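Local structure of purine phosphoribosyltransferase (1VDM) at residues G[4-9]-G[132-137]; G[39-44]-G[87-92]; G[58-63]-G[95-100]; G[116-121]-G[127-132]. The protein probably acts as a type I purine phosphoribosyltransferase, joining purine bases to the 5-phosphoribosyl group of PRPP. All blocks are in the same frame, centred on the assembly; numbering follows the deposited sequence.

Interaction 1: residues G[4-9]-G[132-137]; sequences VYLTWW and YVFRTE
Leu6 and Phe134 join two small parallel sheets of the phosphoribosyltransferase fold, the pair of strands 3-5 and 139-141 and strand 134-135, outermost within this chain in a three-stranded sheet. Leu6 sets CD2 over one face of the phenylalanine ring, offset toward the rim, and brings CD1 to the rim itself. CD2 makes a CH-pi contact 4.2 Å from the centroid of the Phe134 ring, only 17° off its normal, while Leu6 CD1 lies 3.7 Å from Phe134 CD1. The opposite face carries CG1 of the adjacent Val133 over its centre, and the ring is thus clamped between two aliphatic groups; a flat apolar residue suits that slot. With CG turned away from the carbonyl carbon (chi1 -56°), Phe134 reaches across toward 4-9 and also packs on Ala14 of helix 8-23. Were an alanine at Leu6, both methyls would go, and one face of the Phe134 ring would probably lose the cover of CD2, leaving a gap toward strand 3-5. Farther along, Thr136 OG1 accepts a hydrogen bond from Lys138 N, which fixes the hydroxyl, and Val4 CG2 approaches that same Thr136 OG1 to 4.0 Å.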
# COMPACT_ATOMS: atom_id res chain seq x y z
N VAL G 4 5.15 -35.96 -20.96
CA VAL G 4 5.04 -34.59 -21.44
C VAL G 4 4.58 -33.68 -20.29
O VAL G 4 3.47 -33.85 -19.76
CB VAL G 4 4.04 -34.47 -22.62
CG1 VAL G 4 3.72 -33.00 -22.91
CG2 VAL G 4 4.65 -35.10 -23.85
N TYR G 5 5.44 -32.74 -19.92
CA TYR G 5 5.14 -31.80 -18.83
C TYR G 5 4.67 -30.45 -19.35
O TYR G 5 5.48 -29.57 -19.63
CB TYR G 5 6.37 -31.60 -17.93
CG TYR G 5 6.85 -32.85 -17.26
CD1 TYR G 5 7.62 -33.78 -17.96
CD2 TYR G 5 6.49 -33.14 -15.95
CE1 TYR G 5 8.03 -34.97 -17.37
CE2 TYR G 5 6.89 -34.33 -15.34
CZ TYR G 5 7.65 -35.24 -16.06
OH TYR G 5 8.02 -36.43 -15.48
N LEU G 6 3.36 -30.29 -19.45
CA LEU G 6 2.72 -29.05 -19.89
C LEU G 6 2.85 -27.93 -18.85
O LEU G 6 2.47 -28.07 -17.70
CB LEU G 6 1.24 -29.35 -20.16
CG LEU G 6 1.01 -29.95 -21.55
CD1 LEU G 6 -0.47 -29.95 -21.94
CD2 LEU G 6 1.75 -29.20 -22.65
N THR G 7 3.38 -26.77 -19.25
CA THR G 7 3.49 -25.61 -18.34
C THR G 7 2.14 -24.91 -18.21
O THR G 7 1.23 -25.15 -19.00
CB THR G 7 4.47 -24.55 -18.86
OG1 THR G 7 3.90 -23.91 -20.01
CG2 THR G 7 5.79 -25.16 -19.20
N TRP G 8 2.01 -24.03 -17.21
CA TRP G 8 0.75 -23.29 -17.04
C TRP G 8 0.55 -22.32 -18.21
O TRP G 8 -0.58 -22.10 -18.63
CB TRP G 8 0.73 -22.51 -15.71
CG TRP G 8 0.25 -23.30 -14.53
CD1 TRP G 8 0.99 -23.70 -13.46
CD2 TRP G 8 -1.08 -23.79 -14.31
NE1 TRP G 8 0.22 -24.41 -12.58
CE2 TRP G 8 -1.06 -24.48 -13.07
CE3 TRP G 8 -2.28 -23.72 -15.02
CZ2 TRP G 8 -2.19 -25.10 -12.54
CZ3 TRP G 8 -3.41 -24.33 -14.49
CH2 TRP G 8 -3.35 -25.02 -13.26
N TRP G 9 1.64 -21.75 -18.73
CA TRP G 9 1.52 -20.83 -19.85
C TRP G 9 1.03 -21.61 -21.07
O TRP G 9 0.25 -21.08 -21.88
CB TRP G 9 2.85 -20.13 -20.15
CG TRP G 9 2.79 -19.01 -21.19
CD1 TRP G 9 3.78 -18.66 -22.07
CD2 TRP G 9 1.69 -18.10 -21.46
NE1 TRP G 9 3.37 -17.61 -22.86
CE2 TRP G 9 2.10 -17.25 -22.51
CE3 TRP G 9 0.41 -17.94 -20.91
CZ2 TRP G 9 1.27 -16.24 -23.03
CZ3 TRP G 9 -0.41 -16.94 -21.42
CH2 TRP G 9 0.03 -16.11 -22.48
N TYR G 132 -9.26 -29.26 -29.94
CA TYR G 132 -8.16 -29.63 -29.05
C TYR G 132 -6.88 -28.97 -29.53
O TYR G 132 -6.81 -28.50 -30.66
CB TYR G 132 -8.01 -31.17 -28.96
CG TYR G 132 -7.43 -31.86 -30.18
CD1 TYR G 132 -6.06 -31.84 -30.43
CD2 TYR G 132 -8.26 -32.53 -31.08
CE1 TYR G 132 -5.52 -32.48 -31.54
CE2 TYR G 132 -7.73 -33.17 -32.20
CZ TYR G 132 -6.36 -33.14 -32.43
OH TYR G 132 -5.83 -33.75 -33.55
N VAL G 133 -5.85 -28.94 -28.68
CA VAL G 133 -4.59 -28.30 -29.04
C VAL G 133 -3.38 -29.22 -29.15
O VAL G 133 -2.58 -29.10 -30.09
CB VAL G 133 -4.24 -27.19 -28.02
CG1 VAL G 133 -2.90 -26.55 -28.36
CG2 VAL G 133 -5.34 -26.15 -28.00
N PHE G 134 -3.23 -30.14 -28.20
CA PHE G 134 -2.08 -31.03 -28.22
C PHE G 134 -2.37 -32.48 -28.62
O PHE G 134 -3.38 -33.07 -28.23
CB PHE G 134 -1.38 -31.00 -26.86
CG PHE G 134 -0.96 -29.62 -26.43
CD1 PHE G 134 -1.59 -29.00 -25.34
CD2 PHE G 134 0.05 -28.94 -27.10
CE1 PHE G 134 -1.20 -27.72 -24.94
CE2 PHE G 134 0.44 -27.65 -26.70
CZ PHE G 134 -0.19 -27.04 -25.62
N ARG G 135 -1.45 -33.02 -29.41
CA ARG G 135 -1.56 -34.40 -29.82
C ARG G 135 -0.27 -35.13 -29.47
O ARG G 135 0.83 -34.69 -29.79
CB ARG G 135 -1.78 -34.44 -31.33
CG ARG G 135 -1.93 -35.86 -31.87
CD ARG G 135 -1.70 -35.93 -33.39
NE ARG G 135 -2.72 -36.77 -34.02
CZ ARG G 135 -2.31 -37.89 -34.63
NH1 ARG G 135 -1.02 -38.21 -34.63
NH2 ARG G 135 -3.19 -38.69 -35.24
N THR G 136 -0.44 -36.22 -28.73
CA THR G 136 0.72 -36.98 -28.26
C THR G 136 0.34 -38.40 -27.88
O THR G 136 -0.83 -38.72 -27.67
CB THR G 136 1.36 -36.30 -27.00
OG1 THR G 136 2.56 -36.99 -26.64
CG2 THR G 136 0.39 -36.35 -25.82
N GLU G 137 1.35 -39.27 -27.80
CA GLU G 137 1.12 -40.66 -27.41
C GLU G 137 1.67 -40.89 -26.01
O GLU G 137 1.36 -41.88 -25.35
CB GLU G 137 1.79 -41.61 -28.41
CG GLU G 137 1.18 -41.58 -29.81
CD GLU G 137 1.85 -42.56 -30.78
OE1 GLU G 137 1.43 -42.62 -31.96
OE2 GLU G 137 2.79 -43.27 -30.35

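Interaction 2: residues G[39-44]-G[87-92]; sequences IPAVRL and VIVDDV
Val89 presses both of its methyls against helix 38-47, and this is the tight part of the contact. CG1 of Val89 stands 3.6 Å from Pro40 CB and equally near the backbone N of Ala41, in the notch where the helix backbone comes close. Its other methyl, Val89 CG2, meets Leu44 CD1 at 3.7 Å, one helical turn on from Pro40. The torsion matters here: with CG1 anti to the backbone N (chi1 -175°), the valine opens its fork toward the helix. Ala41 suits the middle because its short side chain, with CB 4.1 Å from Val89 CB, lets the axes of helix 39-44 and strand 87-90 approach to 7.2 Å, at 132° between their directions. Helix 38-47 links the parallel strands 29-33 and 53-61 in a beta-alpha-beta crossover and packs on the central sheet of the phosphoribosyltransferase fold. The end of strand 85-90 opens a VIVDDVSDTGKT sequence, consistent with the PRPP-binding motif of the family. Toward that end the contact slackens: the CB of Asp90 points away from the helix, and the partly exposed Asp91 brings no side-chain atom nearer than 4.9 Å to it. Instead Asp91 OD1 turns back to take a weak hydrogen bond from Val92 N. From the same helix, Arg43 makes a salt bridge with Asp12, and Ile39 packs on Ile39 of a neighbouring subunit.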
# COMPACT_ATOMS: atom_id res chain seq x y z
N ILE G 39 -10.02 -27.55 -14.69
CA ILE G 39 -9.16 -26.40 -14.86
C ILE G 39 -9.55 -25.64 -16.11
O ILE G 39 -9.93 -24.47 -16.07
CB ILE G 39 -7.72 -26.90 -14.97
CG1 ILE G 39 -7.08 -27.00 -13.59
CG2 ILE G 39 -6.89 -25.90 -15.80
CD1 ILE G 39 -7.60 -28.20 -12.79
N PRO G 40 -9.51 -26.29 -17.29
CA PRO G 40 -9.90 -25.58 -18.51
C PRO G 40 -11.37 -25.13 -18.44
O PRO G 40 -11.73 -24.07 -18.95
CB PRO G 40 -9.69 -26.63 -19.61
CG PRO G 40 -8.70 -27.58 -19.02
CD PRO G 40 -9.16 -27.69 -17.59
N ALA G 41 -12.20 -25.94 -17.79
CA ALA G 41 -13.62 -25.66 -17.64
C ALA G 41 -13.89 -24.33 -16.94
O ALA G 41 -14.61 -23.48 -17.47
CB ALA G 41 -14.30 -26.79 -16.88
N VAL G 42 -13.33 -24.16 -15.75
CA VAL G 42 -13.50 -22.93 -14.98
C VAL G 42 -13.04 -21.74 -15.81
O VAL G 42 -13.76 -20.75 -15.93
CB VAL G 42 -12.72 -22.98 -13.63
CG1 VAL G 42 -12.57 -21.59 -13.05
CG2 VAL G 42 -13.47 -23.86 -12.65
N ARG G 43 -11.84 -21.83 -16.37
CA ARG G 43 -11.29 -20.75 -17.18
C ARG G 43 -12.21 -20.42 -18.36
O ARG G 43 -12.47 -19.24 -18.63
CB ARG G 43 -9.89 -21.12 -17.67
CG ARG G 43 -8.80 -20.90 -16.63
CD ARG G 43 -7.75 -19.94 -17.17
NE ARG G 43 -8.39 -18.72 -17.66
CZ ARG G 43 -7.81 -17.85 -18.49
NH1 ARG G 43 -6.58 -18.06 -18.91
NH2 ARG G 43 -8.49 -16.79 -18.90
N LEU G 44 -12.71 -21.44 -19.06
CA LEU G 44 -13.60 -21.21 -20.19
C LEU G 44 -14.93 -20.60 -19.74
O LEU G 44 -15.56 -19.84 -20.47
CB LEU G 44 -13.85 -22.51 -20.96
CG LEU G 44 -12.71 -23.03 -21.84
CD1 LEU G 44 -13.08 -24.41 -22.39
CD2 LEU G 44 -12.43 -22.06 -22.98
N VAL G 87 -21.14 -27.88 -24.35
CA VAL G 87 -19.73 -28.06 -24.65
C VAL G 87 -19.11 -28.74 -23.43
O VAL G 87 -19.17 -28.21 -22.31
CB VAL G 87 -19.01 -26.71 -24.95
CG1 VAL G 87 -19.20 -25.73 -23.81
CG2 VAL G 87 -17.52 -26.94 -25.19
N ILE G 88 -18.58 -29.94 -23.65
CA ILE G 88 -17.95 -30.72 -22.59
C ILE G 88 -16.46 -30.42 -22.61
O ILE G 88 -15.82 -30.50 -23.66
CB ILE G 88 -18.20 -32.22 -22.80
CG1 ILE G 88 -19.70 -32.50 -22.67
CG2 ILE G 88 -17.42 -33.04 -21.78
CD1 ILE G 88 -20.10 -33.94 -22.90
N VAL G 89 -15.93 -30.04 -21.45
CA VAL G 89 -14.52 -29.70 -21.33
C VAL G 89 -13.78 -30.71 -20.48
O VAL G 89 -14.21 -31.03 -19.37
CB VAL G 89 -14.35 -28.30 -20.71
CG1 VAL G 89 -12.88 -27.91 -20.71
CG2 VAL G 89 -15.18 -27.29 -21.48
N ASP G 90 -12.68 -31.21 -21.01
CA ASP G 90 -11.86 -32.20 -20.33
C ASP G 90 -10.42 -31.89 -20.70
O ASP G 90 -10.17 -31.21 -21.70
CB ASP G 90 -12.28 -33.59 -20.81
CG ASP G 90 -11.74 -34.71 -19.92
OD1 ASP G 90 -11.77 -34.56 -18.67
OD2 ASP G 90 -11.29 -35.74 -20.48
N ASP G 91 -9.46 -32.36 -19.91
CA ASP G 91 -8.06 -32.04 -20.18
C ASP G 91 -7.48 -32.81 -21.38
O ASP G 91 -6.72 -32.27 -22.18
CB ASP G 91 -7.21 -32.28 -18.91
CG ASP G 91 -7.48 -33.67 -18.32
OD1 ASP G 91 -8.46 -34.29 -18.73
OD2 ASP G 91 -6.74 -34.08 -17.42
N VAL G 92 -7.83 -34.10 -21.48
CA VAL G 92 -7.31 -34.88 -22.60
C VAL G 92 -8.15 -36.12 -22.90
O VAL G 92 -8.73 -36.75 -22.03
CB VAL G 92 -5.88 -35.30 -22.27
CG1 VAL G 92 -5.87 -36.22 -21.06
CG2 VAL G 92 -5.26 -36.03 -23.45

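Interaction 3: residues G[58-63]-G[95-100]; sequences VKFYKG and TGKTLE
Lys97 lays its aliphatic chain across one face of the Phe60 ring, the two side chains passing each other in opposite directions. CG of Lys97 starts above the far rim, 3.5 Å from Phe60 CZ, and a bend at the third torsion (chi3 58°) then keeps the chain low over the ring. Its CE sits 3.6 Å from the centroid of the Phe60 ring as a CH-pi donor, and the ammonium group follows: Lys97 NZ lies 4.2 Å from the same Phe60 centroid, 24° off the normal, a cation-pi contact. A lysine suits this exposed position because its methylenes can shield the aromatic face while its charge stays near the pi cloud; Glu69 adds a long, weak ion pair. Thr98 comes from another side, with OG1 near the ring plane at the edge, 3.7 Å from Phe60 CE1. Its methyl turns inward, placing Thr98 CG2 3.9 Å from Val58 CB. Thr95 OG1 accepts from Lys97 N, an ST turn at the start of the helix, where Gly96 holds the N-cap position. The sequence leading into that helix resembles the PRPP-binding motif of type I phosphoribosyltransferases. The contact thus seats the first turn of helix 97-107 on the end of strand 53-61: Val58 continues onto Val101 and Val102 of the helix, and both Val58 and Phe60 rest on Pro71 of the neighbouring antiparallel strand 70-73.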
# COMPACT_ATOMS: atom_id res chain seq x y z
N VAL G 58 -16.67 -38.94 -13.17
CA VAL G 58 -16.84 -40.34 -13.54
C VAL G 58 -15.65 -41.13 -13.02
O VAL G 58 -14.50 -40.74 -13.20
CB VAL G 58 -16.94 -40.51 -15.07
CG1 VAL G 58 -17.16 -41.97 -15.41
CG2 VAL G 58 -18.08 -39.66 -15.61
N LYS G 59 -15.93 -42.25 -12.36
CA LYS G 59 -14.86 -43.07 -11.82
C LYS G 59 -15.00 -44.53 -12.25
O LYS G 59 -16.07 -45.02 -12.57
CB LYS G 59 -14.90 -42.98 -10.29
CG LYS G 59 -13.62 -42.39 -9.71
CD LYS G 59 -13.87 -41.60 -8.43
CE LYS G 59 -13.66 -40.09 -8.62
NZ LYS G 59 -14.54 -39.35 -7.72
N PHE G 60 -13.87 -45.25 -12.28
CA PHE G 60 -13.93 -46.64 -12.72
C PHE G 60 -13.38 -47.62 -11.67
O PHE G 60 -12.34 -47.42 -11.06
CB PHE G 60 -13.12 -46.76 -14.02
CG PHE G 60 -13.84 -46.07 -15.14
CD1 PHE G 60 -13.54 -44.74 -15.43
CD2 PHE G 60 -14.77 -46.76 -15.89
CE1 PHE G 60 -14.18 -44.11 -16.48
CE2 PHE G 60 -15.41 -46.12 -16.95
CZ PHE G 60 -15.12 -44.80 -17.25
N TYR G 61 -14.17 -48.71 -11.44
CA TYR G 61 -13.73 -49.82 -10.61
C TYR G 61 -13.73 -51.13 -11.39
O TYR G 61 -14.28 -51.25 -12.48
CB TYR G 61 -14.68 -49.90 -9.41
CG TYR G 61 -14.79 -48.57 -8.75
CD1 TYR G 61 -16.04 -48.04 -8.45
CD2 TYR G 61 -13.64 -47.86 -8.38
CE1 TYR G 61 -16.15 -46.83 -7.78
CE2 TYR G 61 -13.74 -46.65 -7.72
CZ TYR G 61 -14.99 -46.13 -7.42
OH TYR G 61 -15.10 -44.95 -6.71
N LYS G 62 -13.04 -52.14 -10.82
CA LYS G 62 -12.87 -53.39 -11.54
C LYS G 62 -14.17 -54.19 -11.63
O LYS G 62 -14.42 -54.93 -12.58
CB LYS G 62 -11.78 -54.21 -10.84
CG LYS G 62 -10.38 -53.77 -11.26
CD LYS G 62 -9.73 -54.76 -12.23
CE LYS G 62 -9.21 -56.02 -11.52
NZ LYS G 62 -9.12 -57.12 -12.48
N GLY G 63 -14.99 -54.07 -10.57
CA GLY G 63 -16.26 -54.79 -10.58
C GLY G 63 -16.07 -56.31 -10.52
O GLY G 63 -15.05 -56.82 -10.08
N THR G 95 -8.43 -42.66 -23.94
CA THR G 95 -9.14 -43.76 -24.58
C THR G 95 -10.55 -43.35 -25.01
O THR G 95 -11.17 -43.98 -25.87
CB THR G 95 -9.21 -44.93 -23.61
OG1 THR G 95 -9.93 -44.54 -22.43
CG2 THR G 95 -7.79 -45.35 -23.20
N GLY G 96 -11.05 -42.28 -24.41
CA GLY G 96 -12.38 -41.79 -24.72
C GLY G 96 -13.40 -42.48 -23.84
O GLY G 96 -14.61 -42.31 -23.98
N LYS G 97 -12.87 -43.26 -22.91
CA LYS G 97 -13.69 -44.01 -21.98
C LYS G 97 -14.60 -43.07 -21.19
O LYS G 97 -15.83 -43.19 -21.25
CB LYS G 97 -12.76 -44.79 -21.05
CG LYS G 97 -13.42 -45.76 -20.10
CD LYS G 97 -12.38 -46.38 -19.17
CE LYS G 97 -11.63 -45.32 -18.36
NZ LYS G 97 -10.55 -45.88 -17.51
N THR G 98 -14.01 -42.12 -20.47
CA THR G 98 -14.77 -41.18 -19.66
C THR G 98 -15.72 -40.32 -20.49
O THR G 98 -16.88 -40.12 -20.12
CB THR G 98 -13.84 -40.25 -18.86
OG1 THR G 98 -12.97 -41.04 -18.04
CG2 THR G 98 -14.65 -39.33 -17.97
N LEU G 99 -15.22 -39.81 -21.61
CA LEU G 99 -16.03 -38.96 -22.47
C LEU G 99 -17.31 -39.63 -22.95
O LEU G 99 -18.37 -39.01 -22.95
CB LEU G 99 -15.20 -38.47 -23.65
CG LEU G 99 -14.24 -37.32 -23.30
CD1 LEU G 99 -13.40 -36.92 -24.49
CD2 LEU G 99 -15.06 -36.14 -22.82
N GLU G 100 -17.24 -40.90 -23.35
CA GLU G 100 -18.44 -41.58 -23.81
C GLU G 100 -19.50 -41.65 -22.71
O GLU G 100 -20.69 -41.47 -22.97
CB GLU G 100 -18.11 -42.99 -24.33
CG GLU G 100 -17.43 -42.96 -25.69
CD GLU G 100 -17.22 -44.34 -26.28
OE1 GLU G 100 -16.66 -44.42 -27.40
OE2 GLU G 100 -17.60 -45.35 -25.64

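Interaction 4: residues G[116-121]-G[127-132]; sequences IACLAM and VVPDYY
Met121 and Pro129 form the apolar centre together with Cys118 and Tyr132. The proline ring wedges between Cys118 SG, 3.8 Å from Pro129 CG, and Met121 CB, which faces Pro129 CD; a rigid, compact residue fits there. Met121 then bends over Tyr132: its CG stands 3.5 Å above the middle of the Tyr132 ring, only 9° off the normal, while SD adds an oblique Met-aromatic contact. The tyrosine's first torsion of 73°, which sets CG between the backbone N and the carbonyl carbon, swings the ring beneath the methionine. With an alanine in place of Tyr132, Met121 would probably lose the surface on which its CG and sulfur rest and be freer to turn. Toward the other end, Ile116 CD1 touches Val127 CG1 at 3.9 Å.

Outward from this core the backbones pair through a single parallel bridge between Ala117 and Tyr131. Ile116 O receives Tyr131 N at 3.0 Å and, weakly, Asp130 N; Cys118 N donates to Tyr131 O at 2.9 Å in a fairly straight bond. At the polar edge Asp130 OD1 accepts from Ile116 N at 2.7 Å, on its anti side and 22° out of the carboxylate plane; its OD2 has a long, weak ion pair with Lys152 of a neighbouring subunit. Segment 127-132 thereby borders strand 113-118, the outermost strand of the central sheet in this chain, with Tyr131 packing on Leu18 and Leu22 of helix 8-23 and Ile116 on Ile103 of helix 97-107.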
# COMPACT_ATOMS: atom_id res chain seq x y z
N ILE G 116 -17.27 -30.99 -28.08
CA ILE G 116 -16.29 -31.43 -27.09
C ILE G 116 -14.96 -30.73 -27.25
O ILE G 116 -14.37 -30.73 -28.34
CB ILE G 116 -16.09 -32.95 -27.19
CG1 ILE G 116 -17.38 -33.66 -26.78
CG2 ILE G 116 -14.90 -33.38 -26.32
CD1 ILE G 116 -17.39 -35.13 -27.10
N ALA G 117 -14.48 -30.16 -26.15
CA ALA G 117 -13.21 -29.44 -26.15
C ALA G 117 -12.24 -30.04 -25.14
O ALA G 117 -12.61 -30.33 -24.00
CB ALA G 117 -13.45 -27.97 -25.84
N CYS G 118 -11.00 -30.21 -25.57
CA CYS G 118 -9.95 -30.77 -24.74
C CYS G 118 -8.64 -30.06 -24.99
O CYS G 118 -8.43 -29.48 -26.05
CB CYS G 118 -9.74 -32.26 -25.05
SG CYS G 118 -11.07 -33.35 -24.54
N LEU G 119 -7.75 -30.12 -24.01
CA LEU G 119 -6.44 -29.51 -24.17
C LEU G 119 -5.64 -30.36 -25.15
O LEU G 119 -4.95 -29.84 -26.03
CB LEU G 119 -5.72 -29.44 -22.84
CG LEU G 119 -6.34 -28.54 -21.78
CD1 LEU G 119 -5.62 -28.74 -20.44
CD2 LEU G 119 -6.25 -27.09 -22.26
N ALA G 120 -5.74 -31.68 -24.99
CA ALA G 120 -5.01 -32.62 -25.84
C ALA G 120 -5.77 -33.91 -26.07
O ALA G 120 -6.76 -34.21 -25.40
CB ALA G 120 -3.66 -32.93 -25.21
N MET G 121 -5.29 -34.68 -27.04
CA MET G 121 -5.90 -35.97 -27.37
C MET G 121 -4.82 -36.94 -27.79
O MET G 121 -3.75 -36.54 -28.25
CB MET G 121 -6.92 -35.84 -28.51
CG MET G 121 -6.30 -35.70 -29.89
SD MET G 121 -6.88 -36.94 -31.09
CE MET G 121 -5.38 -37.21 -32.02
N VAL G 127 -13.01 -41.10 -28.92
CA VAL G 127 -13.76 -39.85 -28.95
C VAL G 127 -12.84 -38.68 -29.27
O VAL G 127 -12.24 -38.08 -28.38
CB VAL G 127 -14.46 -39.56 -27.59
CG1 VAL G 127 -15.00 -38.14 -27.58
CG2 VAL G 127 -15.60 -40.53 -27.38
N VAL G 128 -12.73 -38.38 -30.56
CA VAL G 128 -11.91 -37.28 -31.02
C VAL G 128 -12.60 -35.99 -30.60
O VAL G 128 -13.81 -35.83 -30.82
CB VAL G 128 -11.75 -37.29 -32.56
CG1 VAL G 128 -10.88 -36.10 -33.00
CG2 VAL G 128 -11.13 -38.60 -33.00
N PRO G 129 -11.86 -35.07 -29.98
CA PRO G 129 -12.47 -33.80 -29.55
C PRO G 129 -12.80 -32.92 -30.75
O PRO G 129 -12.08 -32.93 -31.75
CB PRO G 129 -11.40 -33.19 -28.65
CG PRO G 129 -10.65 -34.39 -28.14
CD PRO G 129 -10.53 -35.22 -29.38
N ASP G 130 -13.89 -32.17 -30.67
CA ASP G 130 -14.23 -31.29 -31.78
C ASP G 130 -13.21 -30.17 -31.83
O ASP G 130 -12.93 -29.62 -32.89
CB ASP G 130 -15.64 -30.74 -31.61
CG ASP G 130 -16.67 -31.85 -31.59
OD1 ASP G 130 -17.07 -32.29 -30.49
OD2 ASP G 130 -17.07 -32.30 -32.69
N TYR G 131 -12.63 -29.87 -30.66
CA TYR G 131 -11.59 -28.84 -30.54
C TYR G 131 -10.52 -29.29 -29.54
O TYR G 131 -10.85 -29.64 -28.41
CB TYR G 131 -12.18 -27.51 -30.05
CG TYR G 131 -13.38 -27.01 -30.80
CD1 TYR G 131 -14.67 -27.27 -30.35
CD2 TYR G 131 -13.24 -26.28 -31.98
CE1 TYR G 131 -15.79 -26.81 -31.04
CE2 TYR G 131 -14.34 -25.82 -32.68
CZ TYR G 131 -15.61 -26.09 -32.20
OH TYR G 131 -16.71 -25.64 -32.89
N TYR G 132 -9.26 -29.26 -29.94
CA TYR G 132 -8.16 -29.63 -29.05
C TYR G 132 -6.88 -28.97 -29.53
O TYR G 132 -6.81 -28.50 -30.66
CB TYR G 132 -8.01 -31.17 -28.96
CG TYR G 132 -7.43 -31.86 -30.18
CD1 TYR G 132 -6.06 -31.84 -30.43
CD2 TYR G 132 -8.26 -32.53 -31.08
CE1 TYR G 132 -5.52 -32.48 -31.54
CE2 TYR G 132 -7.73 -33.17 -32.20
CZ TYR G 132 -6.36 -33.14 -32.43
OH TYR G 132 -5.83 -33.75 -33.55

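Interactions 2, 3 and 4 are gathered on the five-stranded central sheet, while interaction 1 lies outside it, tying the two small parallel sheets. Their centres range from about 10 Å apart (2 and 4) to about 22 Å (1 and 3). Along the chain, interaction 1 spans the other three; 2 and 3 interleave, and 4 follows both. Strands 85-90 and 113-118 are neighbours, so Ile88 O can meet Ala117 N, and Leu99 of helix 97-107 packs on Ile88 and Val127, joining 2, 3 and 4. Interactions 1 and 4 share Tyr132 and both touch a second subunit, so the same region serves both the fold and the assembly.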